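Local coordinates for iron-regulated outer membrane protein (Neisseria meningitidis, PDB 4B7O) that transports iron across the outer membrane as a TonB-dependent transporter, possibly as a siderophore complex, at residues 473-486 / 524-536. Sequence-based numbering, arbitrary orientation.
Sequences THDGKTVSSSNLNP and GIISIADGTKAER
T473 and S527 bring their CA atoms to 5.7 Å where the type I turn T473–G476 meets the short strand 525-528. Beyond the turn, the strand that continues to residue 493 and the chain 529-536 advance in the same direction, V479 facing G531 and S481 facing K533; side chains make the polar links between them. The H474 ring receives the I526 backbone: I526 N donates to H474 NE2 at 2.9 Å, almost straight (169°), while H474 ND1 bonds to the T519 carbonyl. I525 CG2 packs at the ring edge. D475 serves both sides: its OD2 accepts from S527 OG at 2.9 Å through the syn lone pair, and its OD1 closes an Asx turn with K477 N, met from above the carboxylate plane. K477, extended with CG anti to the backbone N (chi1 178°), passes CD close beside S527 OG, and its NZ donates to I528 O, tilted from the carbonyl plane. Next to it V479 CG2 touches I528 CG2 at 3.6 Å, a small apolar patch before the type II turn A529–T532. At the far end R536 extends from strand 535-547 toward strand 478-493: NH2 bonds to L484 O at 2.9 Å, and NE to N485 OD1 at 3.1 Å, with the N485 amide and the guanidinium planes 27° apart. N485 ND2 turns to S508 on strand 498-509, which lies between strands 478-493 and 535-547 in the barrel wall. Together these contacts lay the end of the long loop after strand 498-509 along the hairpin of strands 458-472 and 478-493, on the side expected to be extracellular in this family. The bonds at H474 NE2 and ND1 are consistent with a neutral ring carrying its proton on ND1, and two bonds to neighbouring residues restrain the rotation of the R536 guanidinium.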
loop_
_atom_site.group_PDB
_atom_site.type_symbol
_atom_site.label_atom_id
_atom_site.label_comp_id
_atom_site.label_asym_id
_atom_site.label_seq_id
_atom_site.Cartn_x
_atom_site.Cartn_y
_atom_site.Cartn_z
ATOM N N THR A 473 23.997 4.712 6.074
ATOM C CA THR A 473 23.335 4.974 7.320
ATOM C C THR A 473 23.711 6.370 7.797
ATOM O O THR A 473 24.491 7.059 7.138
ATOM C CB THR A 473 23.798 3.994 8.394
ATOM O OG1 THR A 473 25.055 3.408 7.987
ATOM C CG2 THR A 473 22.731 2.907 8.661
ATOM N N HIS A 474 23.172 6.789 8.943
ATOM C CA HIS A 474 23.386 8.163 9.425
ATOM C C HIS A 474 24.680 8.374 10.123
ATOM O O HIS A 474 24.879 9.417 10.695
ATOM C CB HIS A 474 22.253 8.694 10.301
ATOM C CG HIS A 474 22.171 8.063 11.654
ATOM N ND1 HIS A 474 21.192 8.373 12.528
ATOM C CD2 HIS A 474 22.939 7.072 12.259
ATOM C CE1 HIS A 474 21.318 7.637 13.647
ATOM N NE2 HIS A 474 22.392 6.836 13.491
ATOM N N ASP A 475 25.562 7.387 10.102
ATOM C CA ASP A 475 26.924 7.598 10.594
ATOM C C ASP A 475 27.917 7.604 9.446
ATOM O O ASP A 475 29.102 7.387 9.655
ATOM C CB ASP A 475 27.303 6.561 11.664
ATOM C CG ASP A 475 27.104 5.119 11.188
ATOM O OD1 ASP A 475 26.848 4.903 9.964
ATOM O OD2 ASP A 475 27.227 4.204 12.045
ATOM N N GLY A 476 27.434 7.854 8.230
ATOM C CA GLY A 476 28.286 7.816 7.036
ATOM C C GLY A 476 28.680 6.433 6.539
ATOM O O GLY A 476 29.201 6.306 5.437
ATOM N N LYS A 477 28.418 5.396 7.341
ATOM C CA LYS A 477 28.803 4.002 7.018
ATOM C C LYS A 477 27.985 3.393 5.888
ATOM O O LYS A 477 26.737 3.337 5.945
ATOM C CB LYS A 477 28.718 3.104 8.247
ATOM C CG LYS A 477 29.058 1.654 7.932
ATOM C CD LYS A 477 28.655 0.782 9.117
ATOM C CE LYS A 477 29.373 -0.563 9.162
ATOM N NZ LYS A 477 28.846 -1.251 10.389
ATOM N N THR A 478 28.705 2.959 4.860
ATOM C CA THR A 478 28.126 2.399 3.647
ATOM C C THR A 478 28.144 0.892 3.650
ATOM O O THR A 478 28.810 0.288 4.484
ATOM C CB THR A 478 28.844 2.932 2.441
ATOM O OG1 THR A 478 28.517 4.314 2.364
ATOM C CG2 THR A 478 28.362 2.295 1.207
ATOM N N VAL A 479 27.359 0.286 2.765
ATOM C CA VAL A 479 27.352 -1.167 2.577
ATOM C C VAL A 479 26.481 -1.423 1.398
ATOM O O VAL A 479 25.369 -0.875 1.339
ATOM C CB VAL A 479 26.695 -1.924 3.718
ATOM C CG1 VAL A 479 26.505 -3.379 3.298
ATOM C CG2 VAL A 479 27.523 -1.797 4.993
ATOM N N SER A 480 27.012 -2.222 0.473
ATOM C CA SER A 480 26.348 -2.664 -0.746
ATOM C C SER A 480 26.126 -4.185 -0.854
ATOM O O SER A 480 26.606 -4.990 -0.034
ATOM C CB SER A 480 27.107 -2.214 -1.981
ATOM O OG SER A 480 27.185 -0.803 -2.059
ATOM N N SER A 481 25.379 -4.564 -1.884
ATOM C CA SER A 481 25.215 -5.973 -2.242
ATOM C C SER A 481 24.555 -5.941 -3.562
ATOM O O SER A 481 24.106 -4.871 -4.007
ATOM C CB SER A 481 24.327 -6.719 -1.258
ATOM O OG SER A 481 24.830 -8.028 -1.028
ATOM N N SER A 482 24.537 -7.088 -4.219
ATOM C CA SER A 482 23.755 -7.228 -5.426
ATOM C C SER A 482 23.315 -8.665 -5.448
ATOM O O SER A 482 23.865 -9.488 -4.710
ATOM C CB SER A 482 24.568 -6.850 -6.654
ATOM O OG SER A 482 25.784 -7.552 -6.657
ATOM N N ASN A 483 22.286 -8.957 -6.235
ATOM C CA ASN A 483 21.788 -10.318 -6.368
ATOM C C ASN A 483 21.310 -10.485 -7.816
ATOM O O ASN A 483 20.920 -9.509 -8.474
ATOM C CB ASN A 483 20.608 -10.618 -5.431
ATOM C CG ASN A 483 20.882 -10.374 -3.962
ATOM O OD1 ASN A 483 21.239 -9.275 -3.548
ATOM N ND2 ASN A 483 20.642 -11.399 -3.137
ATOM N N LEU A 484 21.325 -11.728 -8.310
ATOM C CA LEU A 484 20.661 -12.082 -9.592
ATOM C C LEU A 484 19.331 -12.762 -9.273
ATOM O O LEU A 484 19.285 -13.700 -8.474
ATOM C CB LEU A 484 21.549 -13.053 -10.403
ATOM C CG LEU A 484 22.471 -12.480 -11.489
ATOM C CD1 LEU A 484 21.746 -11.760 -12.619
ATOM C CD2 LEU A 484 23.513 -11.547 -10.893
ATOM N N ASN A 485 18.258 -12.316 -9.890
ATOM C CA ASN A 485 16.974 -12.902 -9.570
ATOM C C ASN A 485 16.274 -13.466 -10.783
ATOM O O ASN A 485 15.870 -12.702 -11.669
ATOM C CB ASN A 485 16.085 -11.899 -8.874
ATOM C CG ASN A 485 16.698 -11.346 -7.614
ATOM O OD1 ASN A 485 16.900 -12.039 -6.581
ATOM N ND2 ASN A 485 16.941 -10.085 -7.662
ATOM N N PRO A 486 16.156 -14.812 -10.845
ATOM C CA PRO A 486 15.598 -15.503 -12.000
ATOM C C PRO A 486 14.142 -15.767 -11.815
ATOM O O PRO A 486 13.723 -16.103 -10.730
ATOM C CB PRO A 486 16.355 -16.833 -12.007
ATOM C CG PRO A 486 16.709 -17.093 -10.598
ATOM C CD PRO A 486 16.898 -15.746 -9.967
ATOM N N GLY A 524 19.929 6.883 19.845
ATOM C CA GLY A 524 21.041 5.983 19.635
ATOM C C GLY A 524 21.498 5.974 18.210
ATOM O O GLY A 524 20.805 6.503 17.328
ATOM N N ILE A 525 22.682 5.409 17.969
ATOM C CA ILE A 525 23.159 5.347 16.608
ATOM C C ILE A 525 22.533 4.107 16.028
ATOM O O ILE A 525 22.289 3.129 16.765
ATOM C CB ILE A 525 24.686 5.268 16.489
ATOM C CG1 ILE A 525 25.344 6.440 17.207
ATOM C CG2 ILE A 525 25.082 5.341 15.027
ATOM C CD1 ILE A 525 24.766 7.800 16.822
ATOM N N ILE A 526 22.218 4.187 14.733
ATOM C CA ILE A 526 21.638 3.082 13.977
ATOM C C ILE A 526 22.480 2.884 12.754
ATOM O O ILE A 526 22.333 3.605 11.747
ATOM C CB ILE A 526 20.226 3.384 13.461
ATOM C CG1 ILE A 526 19.242 3.670 14.613
ATOM C CG2 ILE A 526 19.794 2.255 12.532
ATOM C CD1 ILE A 526 19.001 2.533 15.589
ATOM N N SER A 527 23.349 1.885 12.839
ATOM C CA SER A 527 24.245 1.552 11.746
ATOM C C SER A 527 23.732 0.347 10.874
ATOM O O SER A 527 22.592 -0.127 11.001
ATOM C CB SER A 527 25.648 1.301 12.326
ATOM O OG SER A 527 26.646 1.449 11.317
ATOM N N ILE A 528 24.589 -0.150 10.002
ATOM C CA ILE A 528 24.311 -1.380 9.288
ATOM C C ILE A 528 25.560 -2.255 9.378
ATOM O O ILE A 528 26.667 -1.753 9.207
ATOM C CB ILE A 528 23.981 -1.069 7.836
ATOM C CG1 ILE A 528 23.604 -2.344 7.067
ATOM C CG2 ILE A 528 25.110 -0.293 7.193
ATOM C CD1 ILE A 528 22.982 -2.058 5.713
ATOM N N ALA A 529 25.378 -3.545 9.663
ATOM C CA ALA A 529 26.494 -4.476 9.809
ATOM C C ALA A 529 27.237 -4.695 8.503
ATOM O O ALA A 529 26.729 -4.375 7.430
ATOM C CB ALA A 529 26.007 -5.776 10.384
ATOM N N ASP A 530 28.463 -5.182 8.592
ATOM C CA ASP A 530 29.242 -5.520 7.381
ATOM C C ASP A 530 28.627 -6.660 6.566
ATOM O O ASP A 530 28.134 -7.650 7.130
ATOM C CB ASP A 530 30.685 -5.919 7.757
ATOM C CG ASP A 530 31.644 -4.722 7.782
ATOM O OD1 ASP A 530 31.587 -3.857 6.851
ATOM O OD2 ASP A 530 32.459 -4.665 8.744
ATOM N N GLY A 531 28.720 -6.536 5.242
ATOM C CA GLY A 531 28.173 -7.528 4.301
ATOM C C GLY A 531 26.710 -7.950 4.476
ATOM O O GLY A 531 26.324 -8.990 3.954
ATOM N N THR A 532 25.889 -7.178 5.203
ATOM C CA THR A 532 24.483 -7.541 5.326
ATOM C C THR A 532 23.790 -7.401 3.965
ATOM O O THR A 532 23.943 -6.395 3.288
ATOM C CB THR A 532 23.676 -6.801 6.429
ATOM O OG1 THR A 532 22.884 -5.753 5.857
ATOM C CG2 THR A 532 24.530 -6.283 7.519
ATOM N N LYS A 533 23.045 -8.436 3.587
ATOM C CA LYS A 533 22.486 -8.590 2.238
ATOM C C LYS A 533 21.006 -8.173 2.195
ATOM O O LYS A 533 20.350 -8.023 3.255
ATOM C CB LYS A 533 22.545 -10.074 1.808
ATOM C CG LYS A 533 23.755 -10.904 2.282
ATOM C CD LYS A 533 24.701 -11.198 1.123
ATOM C CE LYS A 533 26.154 -10.927 1.513
ATOM N NZ LYS A 533 26.573 -11.581 2.802
ATOM N N ALA A 534 20.502 -8.054 0.969
ATOM C CA ALA A 534 19.047 -7.980 0.661
ATOM C C ALA A 534 18.271 -9.239 1.017
ATOM O O ALA A 534 18.781 -10.338 0.907
ATOM C CB ALA A 534 18.805 -7.645 -0.799
ATOM N N GLU A 535 17.035 -9.047 1.471
ATOM C CA GLU A 535 16.069 -10.104 1.716
ATOM C C GLU A 535 15.761 -10.746 0.399
ATOM O O GLU A 535 15.450 -10.043 -0.580
ATOM C CB GLU A 535 14.781 -9.497 2.231
ATOM C CG GLU A 535 14.766 -9.303 3.724
ATOM C CD GLU A 535 13.549 -8.513 4.201
ATOM O OE1 GLU A 535 12.842 -7.918 3.328
ATOM O OE2 GLU A 535 13.281 -8.522 5.435
ATOM N N ARG A 536 15.776 -12.065 0.371
ATOM C CA ARG A 536 15.588 -12.782 -0.928
ATOM C C ARG A 536 14.385 -13.719 -0.914
ATOM O O ARG A 536 14.291 -14.636 -0.094
ATOM C CB ARG A 536 16.876 -13.490 -1.379
ATOM C CG ARG A 536 16.853 -13.847 -2.851
ATOM C CD ARG A 536 18.227 -13.823 -3.442
ATOM N NE ARG A 536 18.236 -14.193 -4.860
ATOM C CZ ARG A 536 18.375 -15.449 -5.285
ATOM N NH1 ARG A 536 18.483 -16.446 -4.386
ATOM N NH2 ARG A 536 18.399 -15.696 -6.601
#